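Local coordinates for protein VP24 (White spot syndrome virus, PDB 5HLJ) that serves as a major envelope protein of the virus particle, its natural full-length form probably held in the membrane by a transmembrane helix, at residues Arg30-Asn35 and Leu81-Ala86; Thr56-Leu61 and Asn140-Leu145. One frame throughout, in Å; residues are numbered along the deposited sequence.

Contact 1 (Arg30-Asn35 and Leu81-Ala86)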
ATOM      1  N   ARG A  30      15.319   4.171 -22.839  1.00 89.62           N
ATOM      2  CA  ARG A  30      14.966   4.941 -24.026  1.00 88.77           C
ATOM      3  C   ARG A  30      13.446   5.147 -24.125  1.00 87.19           C
ATOM      4  O   ARG A  30      12.697   4.238 -24.478  1.00 87.31           O
ATOM      5  CB  ARG A  30      15.499   4.255 -25.291  1.00 94.06           C
ATOM      6  CG  ARG A  30      15.431   5.118 -26.540  1.00 96.72           C
ATOM      7  CD  ARG A  30      16.802   5.249 -27.208  1.00114.01           C
ATOM      8  NE  ARG A  30      16.769   6.158 -28.355  1.00124.40           N
ATOM      9  CZ  ARG A  30      17.537   6.045 -29.437  1.00123.09           C
ATOM     10  NH1 ARG A  30      18.415   5.051 -29.536  1.00113.73           N
ATOM     11  NH2 ARG A  30      17.426   6.930 -30.422  1.00121.47           N
ATOM     12  N   GLY A  31      13.000   6.357 -23.815  1.00 86.94           N
ATOM     13  CA  GLY A  31      11.582   6.668 -23.835  1.00 86.92           C
ATOM     14  C   GLY A  31      11.066   6.975 -22.441  1.00 84.80           C
ATOM     15  O   GLY A  31       9.952   7.495 -22.288  1.00 78.13           O
ATOM     16  N   ASN A  32      11.883   6.651 -21.432  1.00 81.59           N
ATOM     17  CA  ASN A  32      11.545   6.889 -20.036  1.00 76.95           C
ATOM     18  C   ASN A  32      10.195   6.265 -19.671  1.00 73.16           C
ATOM     19  O   ASN A  32       9.321   6.926 -19.118  1.00 69.77           O
ATOM     20  CB  ASN A  32      11.541   8.393 -19.749  1.00 75.77           C
ATOM     21  CG  ASN A  32      12.942   8.984 -19.700  1.00 74.59           C
ATOM     22  OD1 ASN A  32      13.601   9.136 -20.722  1.00 79.78           O
ATOM     23  ND2 ASN A  32      13.393   9.340 -18.506  1.00 76.40           N
ATOM     24  N   HIS A  33      10.032   4.988 -20.002  1.00 69.05           N
ATOM     25  CA  HIS A  33       8.778   4.293 -19.765  1.00 70.10           C
ATOM     26  C   HIS A  33       8.904   3.068 -18.862  1.00 71.74           C
ATOM     27  O   HIS A  33       9.998   2.551 -18.625  1.00 67.99           O
ATOM     28  CB  HIS A  33       8.162   3.843 -21.085  1.00 68.87           C
ATOM     29  CG  HIS A  33       7.443   4.926 -21.821  1.00 73.81           C
ATOM     30  ND1 HIS A  33       7.929   5.489 -22.977  1.00 73.43           N
ATOM     31  CD2 HIS A  33       6.265   5.544 -21.566  1.00 72.16           C
ATOM     32  CE1 HIS A  33       7.079   6.404 -23.410  1.00 77.19           C
ATOM     33  NE2 HIS A  33       6.061   6.453 -22.573  1.00 73.04           N
ATOM     34  N   PHE A  34       7.761   2.611 -18.367  1.00 67.05           N
ATOM     35  CA  PHE A  34       7.653   1.263 -17.839  1.00 67.37           C
ATOM     36  C   PHE A  34       7.009   0.439 -18.922  1.00 64.23           C
ATOM     37  O   PHE A  34       6.224   0.957 -19.696  1.00 67.55           O
ATOM     38  CB  PHE A  34       6.823   1.208 -16.553  1.00 63.78           C
ATOM     39  CG  PHE A  34       7.596   1.538 -15.327  1.00 65.44           C
ATOM     40  CD1 PHE A  34       8.548   0.655 -14.836  1.00 65.35           C
ATOM     41  CD2 PHE A  34       7.374   2.729 -14.655  1.00 65.37           C
ATOM     42  CE1 PHE A  34       9.261   0.954 -13.695  1.00 66.27           C
ATOM     43  CE2 PHE A  34       8.090   3.036 -13.515  1.00 65.70           C
ATOM     44  CZ  PHE A  34       9.036   2.152 -13.036  1.00 65.94           C
ATOM     45  N   ASN A  35       7.325  -0.845 -18.971  1.00 65.34           N
ATOM     46  CA  ASN A  35       6.788  -1.715 -20.007  1.00 66.80           C
ATOM     47  C   ASN A  35       6.273  -3.027 -19.408  1.00 66.95           C
ATOM     48  O   ASN A  35       6.990  -3.691 -18.647  1.00 68.01           O
ATOM     49  CB  ASN A  35       7.871  -1.979 -21.062  1.00 66.11           C
ATOM     50  CG  ASN A  35       7.313  -2.571 -22.340  1.00 69.97           C
ATOM     51  OD1 ASN A  35       6.171  -2.305 -22.719  1.00 68.08           O
ATOM     52  ND2 ASN A  35       8.124  -3.377 -23.013  1.00 66.09           N
ATOM     53  N   LEU A  81       3.479  13.199 -18.504  1.00 67.66           N
ATOM     54  CA  LEU A  81       4.420  13.723 -17.527  1.00 69.25           C
ATOM     55  C   LEU A  81       5.694  14.260 -18.182  1.00 73.34           C
ATOM     56  O   LEU A  81       6.214  13.650 -19.112  1.00 70.85           O
ATOM     57  CB  LEU A  81       4.794  12.620 -16.538  1.00 66.62           C
ATOM     58  CG  LEU A  81       4.202  12.477 -15.134  1.00 74.02           C
ATOM     59  CD1 LEU A  81       2.804  13.058 -14.981  1.00 65.20           C
ATOM     60  CD2 LEU A  81       4.271  11.000 -14.702  1.00 66.16           C
ATOM     61  N   ASN A  82       6.213  15.380 -17.684  1.00 73.80           N
ATOM     62  CA  ASN A  82       7.512  15.866 -18.138  1.00 74.30           C
ATOM     63  C   ASN A  82       8.628  15.027 -17.561  1.00 73.44           C
ATOM     64  O   ASN A  82       9.134  15.325 -16.488  1.00 83.39           O
ATOM     65  CB  ASN A  82       7.770  17.322 -17.734  1.00 72.83           C
ATOM     66  CG  ASN A  82       6.771  18.283 -18.313  1.00 81.91           C
ATOM     67  OD1 ASN A  82       6.044  17.971 -19.270  1.00 82.01           O
ATOM     68  ND2 ASN A  82       6.724  19.481 -17.732  1.00 83.47           N
ATOM     69  N   VAL A  83       9.025  13.983 -18.256  1.00 72.34           N
ATOM     70  CA  VAL A  83      10.209  13.271 -17.832  1.00 72.07           C
ATOM     71  C   VAL A  83      11.453  13.923 -18.428  1.00 76.98           C
ATOM     72  O   VAL A  83      11.427  14.450 -19.542  1.00 74.90           O
ATOM     73  CB  VAL A  83      10.144  11.796 -18.235  1.00 73.64           C
ATOM     74  CG1 VAL A  83       9.095  11.059 -17.371  1.00 68.28           C
ATOM     75  CG2 VAL A  83       9.830  11.683 -19.708  1.00 69.90           C
ATOM     76  N   ASN A  84      12.540  13.892 -17.670  1.00 75.10           N
ATOM     77  CA  ASN A  84      13.821  14.345 -18.170  1.00 70.62           C
ATOM     78  C   ASN A  84      14.431  13.247 -19.031  1.00 75.98           C
ATOM     79  O   ASN A  84      15.064  12.309 -18.528  1.00 73.70           O
ATOM     80  CB  ASN A  84      14.739  14.739 -17.000  1.00 71.17           C
ATOM     81  CG  ASN A  84      16.125  15.172 -17.450  1.00 76.81           C
ATOM     82  OD1 ASN A  84      16.412  15.250 -18.646  1.00 74.74           O
ATOM     83  ND2 ASN A  84      16.993  15.462 -16.487  1.00 75.83           N
ATOM     84  N   LYS A  85      14.244  13.371 -20.340  1.00 75.94           N
ATOM     85  CA  LYS A  85      14.719  12.356 -21.273  1.00 75.10           C
ATOM     86  C   LYS A  85      16.245  12.337 -21.386  1.00 75.64           C
ATOM     87  O   LYS A  85      16.807  11.420 -21.966  1.00 74.68           O
ATOM     88  CB  LYS A  85      14.062  12.569 -22.634  1.00 74.27           C
ATOM     89  CG  LYS A  85      12.580  12.915 -22.502  1.00 74.56           C
ATOM     90  CD  LYS A  85      11.813  12.774 -23.801  1.00 83.79           C
ATOM     91  CE  LYS A  85      10.362  13.230 -23.633  1.00 81.65           C
ATOM     92  NZ  LYS A  85       9.528  12.898 -24.824  1.00 90.50           N
ATOM     93  N   ALA A  86      16.921  13.321 -20.791  1.00 73.66           N
ATOM     94  CA  ALA A  86      18.387  13.321 -20.750  1.00 79.08           C
ATOM     95  C   ALA A  86      18.951  12.227 -19.841  1.00 82.49           C
ATOM     96  O   ALA A  86      20.134  11.890 -19.927  1.00 80.37           O
ATOM     97  CB  ALA A  86      18.907  14.676 -20.300  1.00 75.08           C
TER

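Contact 2 (Thr56-Leu61 and Asn140-Leu145)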
ATOM      1  N   THR A  56       0.255  -2.127 -28.587  1.00 68.39           N
ATOM      2  CA  THR A  56      -0.918  -2.664 -29.265  1.00 68.04           C
ATOM      3  C   THR A  56      -1.897  -1.534 -29.594  1.00 68.14           C
ATOM      4  O   THR A  56      -2.224  -0.720 -28.736  1.00 69.14           O
ATOM      5  CB  THR A  56      -1.611  -3.734 -28.400  1.00 61.98           C
ATOM      6  OG1 THR A  56      -0.690  -4.802 -28.145  1.00 69.45           O
ATOM      7  CG2 THR A  56      -2.835  -4.285 -29.080  1.00 58.31           C
ATOM      8  N   SER A  57      -2.354  -1.482 -30.838  1.00 69.04           N
ATOM      9  CA  SER A  57      -3.256  -0.424 -31.268  1.00 69.07           C
ATOM     10  C   SER A  57      -4.630  -0.627 -30.675  1.00 68.48           C
ATOM     11  O   SER A  57      -4.983  -1.738 -30.287  1.00 71.60           O
ATOM     12  CB  SER A  57      -3.366  -0.389 -32.789  1.00 69.74           C
ATOM     13  OG  SER A  57      -4.137  -1.487 -33.229  1.00 71.78           O
ATOM     14  N   ASP A  58      -5.429   0.431 -30.650  1.00 65.93           N
ATOM     15  CA  ASP A  58      -6.756   0.338 -30.058  1.00 66.83           C
ATOM     16  C   ASP A  58      -7.646  -0.697 -30.753  1.00 72.28           C
ATOM     17  O   ASP A  58      -8.398  -1.407 -30.075  1.00 72.00           O
ATOM     18  CB  ASP A  58      -7.440   1.712 -30.045  1.00 64.61           C
ATOM     19  CG  ASP A  58      -7.044   2.574 -28.811  1.00 70.67           C
ATOM     20  OD1 ASP A  58      -6.060   2.240 -28.098  1.00 65.25           O
ATOM     21  OD2 ASP A  58      -7.728   3.598 -28.559  1.00 66.40           O
ATOM     22  N   SER A  59      -7.568  -0.812 -32.082  1.00 73.58           N
ATOM     23  CA  SER A  59      -8.468  -1.747 -32.783  1.00 74.01           C
ATOM     24  C   SER A  59      -8.090  -3.210 -32.508  1.00 71.13           C
ATOM     25  O   SER A  59      -8.959  -4.061 -32.370  1.00 72.22           O
ATOM     26  CB  SER A  59      -8.484  -1.480 -34.291  1.00 67.97           C
ATOM     27  OG  SER A  59      -7.173  -1.491 -34.820  1.00 73.79           O
ATOM     28  N   GLU A  60      -6.794  -3.486 -32.422  1.00 69.53           N
ATOM     29  CA  GLU A  60      -6.322  -4.794 -32.012  1.00 69.34           C
ATOM     30  C   GLU A  60      -6.679  -5.093 -30.551  1.00 75.19           C
ATOM     31  O   GLU A  60      -7.117  -6.208 -30.221  1.00 73.63           O
ATOM     32  CB  GLU A  60      -4.813  -4.896 -32.232  1.00 72.79           C
ATOM     33  CG  GLU A  60      -4.447  -5.045 -33.716  1.00 80.25           C
ATOM     34  CD  GLU A  60      -5.168  -6.231 -34.378  1.00 85.93           C
ATOM     35  OE1 GLU A  60      -5.042  -7.366 -33.868  1.00 89.44           O
ATOM     36  OE2 GLU A  60      -5.875  -6.028 -35.394  1.00 85.38           O
ATOM     37  N   LEU A  61      -6.533  -4.086 -29.688  1.00 71.88           N
ATOM     38  CA  LEU A  61      -6.716  -4.283 -28.251  1.00 68.56           C
ATOM     39  C   LEU A  61      -8.107  -4.824 -27.921  1.00 64.20           C
ATOM     40  O   LEU A  61      -8.233  -5.689 -27.065  1.00 64.67           O
ATOM     41  CB  LEU A  61      -6.453  -2.978 -27.480  1.00 68.61           C
ATOM     42  CG  LEU A  61      -6.105  -3.062 -25.989  1.00 64.03           C
ATOM     43  CD1 LEU A  61      -4.696  -3.619 -25.779  1.00 61.49           C
ATOM     44  CD2 LEU A  61      -6.233  -1.690 -25.352  1.00 68.00           C
ATOM     45  N   ASN A 140     -16.683  -0.568 -21.598  1.00 68.21           N
ATOM     46  CA  ASN A 140     -16.832  -0.483 -23.050  1.00 69.12           C
ATOM     47  C   ASN A 140     -15.988   0.618 -23.633  1.00 71.22           C
ATOM     48  O   ASN A 140     -16.283   1.139 -24.711  1.00 74.01           O
ATOM     49  CB  ASN A 140     -18.295  -0.278 -23.453  1.00 75.60           C
ATOM     50  CG  ASN A 140     -19.130  -1.508 -23.207  1.00 77.86           C
ATOM     51  OD1 ASN A 140     -20.108  -1.474 -22.457  1.00 78.40           O
ATOM     52  ND2 ASN A 140     -18.729  -2.619 -23.821  1.00 78.95           N
ATOM     53  N   ARG A 141     -14.929   0.973 -22.919  1.00 67.38           N
ATOM     54  CA  ARG A 141     -14.071   2.037 -23.375  1.00 65.48           C
ATOM     55  C   ARG A 141     -12.622   1.646 -23.189  1.00 66.64           C
ATOM     56  O   ARG A 141     -12.295   0.826 -22.327  1.00 63.56           O
ATOM     57  CB  ARG A 141     -14.396   3.333 -22.631  1.00 68.04           C
ATOM     58  CG  ARG A 141     -14.035   4.577 -23.415  1.00 72.11           C
ATOM     59  CD  ARG A 141     -14.328   5.831 -22.625  1.00 75.40           C
ATOM     60  NE  ARG A 141     -15.751   5.965 -22.300  1.00 74.19           N
ATOM     61  CZ  ARG A 141     -16.247   6.963 -21.570  1.00 73.54           C
ATOM     62  NH1 ARG A 141     -15.425   7.907 -21.112  1.00 68.92           N
ATOM     63  NH2 ARG A 141     -17.552   7.020 -21.307  1.00 65.39           N
ATOM     64  N   ILE A 142     -11.759   2.193 -24.036  1.00 61.80           N
ATOM     65  CA  ILE A 142     -10.332   2.096 -23.808  1.00 65.39           C
ATOM     66  C   ILE A 142      -9.913   3.337 -23.019  1.00 68.74           C
ATOM     67  O   ILE A 142     -10.233   4.465 -23.395  1.00 67.83           O
ATOM     68  CB  ILE A 142      -9.555   1.981 -25.123  1.00 63.96           C
ATOM     69  CG1 ILE A 142     -10.183   0.887 -25.996  1.00 64.91           C
ATOM     70  CG2 ILE A 142      -8.089   1.668 -24.865  1.00 61.81           C
ATOM     71  CD1 ILE A 142      -9.460   0.659 -27.295  1.00 60.65           C
ATOM     72  N   ASN A 143      -9.219   3.117 -21.909  1.00 68.34           N
ATOM     73  CA  ASN A 143      -8.887   4.185 -20.976  1.00 62.22           C
ATOM     74  C   ASN A 143      -7.388   4.378 -20.850  1.00 66.52           C
ATOM     75  O   ASN A 143      -6.623   3.416 -20.929  1.00 65.74           O
ATOM     76  CB  ASN A 143      -9.456   3.886 -19.593  1.00 62.90           C
ATOM     77  CG  ASN A 143     -10.930   3.547 -19.619  1.00 66.33           C
ATOM     78  OD1 ASN A 143     -11.781   4.415 -19.388  1.00 61.61           O
ATOM     79  ND2 ASN A 143     -11.246   2.271 -19.875  1.00 63.42           N
ATOM     80  N   THR A 144      -6.964   5.612 -20.631  1.00 62.15           N
ATOM     81  CA  THR A 144      -5.570   5.853 -20.318  1.00 65.45           C
ATOM     82  C   THR A 144      -5.332   5.633 -18.820  1.00 65.31           C
ATOM     83  O   THR A 144      -6.123   6.069 -17.977  1.00 58.63           O
ATOM     84  CB  THR A 144      -5.150   7.267 -20.757  1.00 65.02           C
ATOM     85  OG1 THR A 144      -5.201   7.319 -22.184  1.00 65.42           O
ATOM     86  CG2 THR A 144      -3.721   7.583 -20.320  1.00 64.70           C
ATOM     87  N   LEU A 145      -4.268   4.903 -18.507  1.00 62.60           N
ATOM     88  CA  LEU A 145      -3.878   4.650 -17.121  1.00 64.74           C
ATOM     89  C   LEU A 145      -2.402   4.942 -16.975  1.00 63.07           C
ATOM     90  O   LEU A 145      -1.593   4.424 -17.743  1.00 60.73           O
ATOM     91  CB  LEU A 145      -4.181   3.205 -16.711  1.00 62.18           C
ATOM     92  CG  LEU A 145      -3.771   2.735 -15.305  1.00 64.50           C
ATOM     93  CD1 LEU A 145      -4.514   3.491 -14.239  1.00 60.51           C
ATOM     94  CD2 LEU A 145      -4.034   1.222 -15.121  1.00 59.92           C
TER

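Contact 1 (Arg30-Asn35 and Leu81-Ala86)
N32 reaches from just before strand 33-42 to the loop V83-K85, and its side chain makes every close contact between the two segments. Its CA-CB bond points toward the loop, and CG stands anti to the carbonyl carbon (chi1 -73°). The polar part is slight: ND2 of N32 gives a weak hydrogen bond to O of N84 (3.4 Å), bent to 130° at the hydrogen. The same ND2 has stronger partners beyond the two segments, so three backbone carbonyls, of N84, E87 and E90, gather round this one nitrogen. The other contacts are van der Waals. CB of N32 lies against the CG2 methyl of V83, 3.7 Å away, while OD1 of N32 rests 3.5 Å from CA of K85. Within the loop an Asx turn shapes the backbone: N of A86 bonds OD1 of N84 at 2.9 Å, from above the carbonyl plane. N82 bonds to R121 and E122 of a second subunit. N32 and H33 together face V28 in a G1 beta bulge where the chain passes from strand 19-28 into strand 33-42. The loop links strands 68-72 and 90-99; on the latter, E92 pairs with the backbone of N32, and E90 touches V83.

Contact 2 (Thr56-Leu61 and Asn140-Leu145)
I142, on strand 141-151, pushes its side chain against the one-turn helix 58-61 and meets D58 and L61. From CB the chain forks. CG2 stands anti to the backbone N and is the branch that meets both partners: it is 3.9 Å from CD2 of L61, an apolar methyl-to-methyl contact, and 3.9 Å from OD1 of D58. CG1 leaves anti to the carbonyl carbon (chi1 -49°) and, with chi2 extended at -178°, carries CD1 out to the helix. There CD1 lies 3.6 Å from CB of D58 and 3.4 Å from its CG, with OD2 of D58 also 3.6 Å from CD1. The methyl thus covers one face of the carboxylate, nearly straight above CG of D58, with both oxygens and CB ranged around it.

The helix presents D58 and L61 together because they are one turn apart. S57 is its N-cap: OG of S57 accepts a weak but nearly straight bond from N of E60 (3.4 Å, 166°), and N of L61 bonds to O of S57 at 2.9 Å. L61 also packs on I69 and T71 of strand 68-72, while I142 also touches V62, R96 and Y98.

No hydrogen bond joins the two segments, so they are held by van der Waals contact. The charge of D58 is met beside the contact by R96 of strand 90-99, whose NH2 forms a salt bridge with OD2; NH1 of the same arginine bonds to OG1 of T144. R96 therefore ties helix and strand together through polar groups while I142 supplies the apolar contact with the helix, and the positive charge of R96 would probably favour the ionised form of D58 despite the apolar methyls against it.

Contacts 1 and 2 lie 21 Å apart between centres, with nearest atoms about 8 Å from each other and no touch. Along the chain their segments alternate, in the order 30-35, 56-61, 81-86, 140-145, so the two connections cross. Both reach the same mixed beta sheet and share strand 90-99 as a neighbour: contact 1 lies near its beginning, at E90, and contact 2 further along it, at R96. In contact 1 a connecting loop meets the residue just before a strand; in contact 2 a short helix meets a strand itself. Loop and helix, leading out of and into strand 68-72, are thereby packed against other parts of a single beta-rich domain.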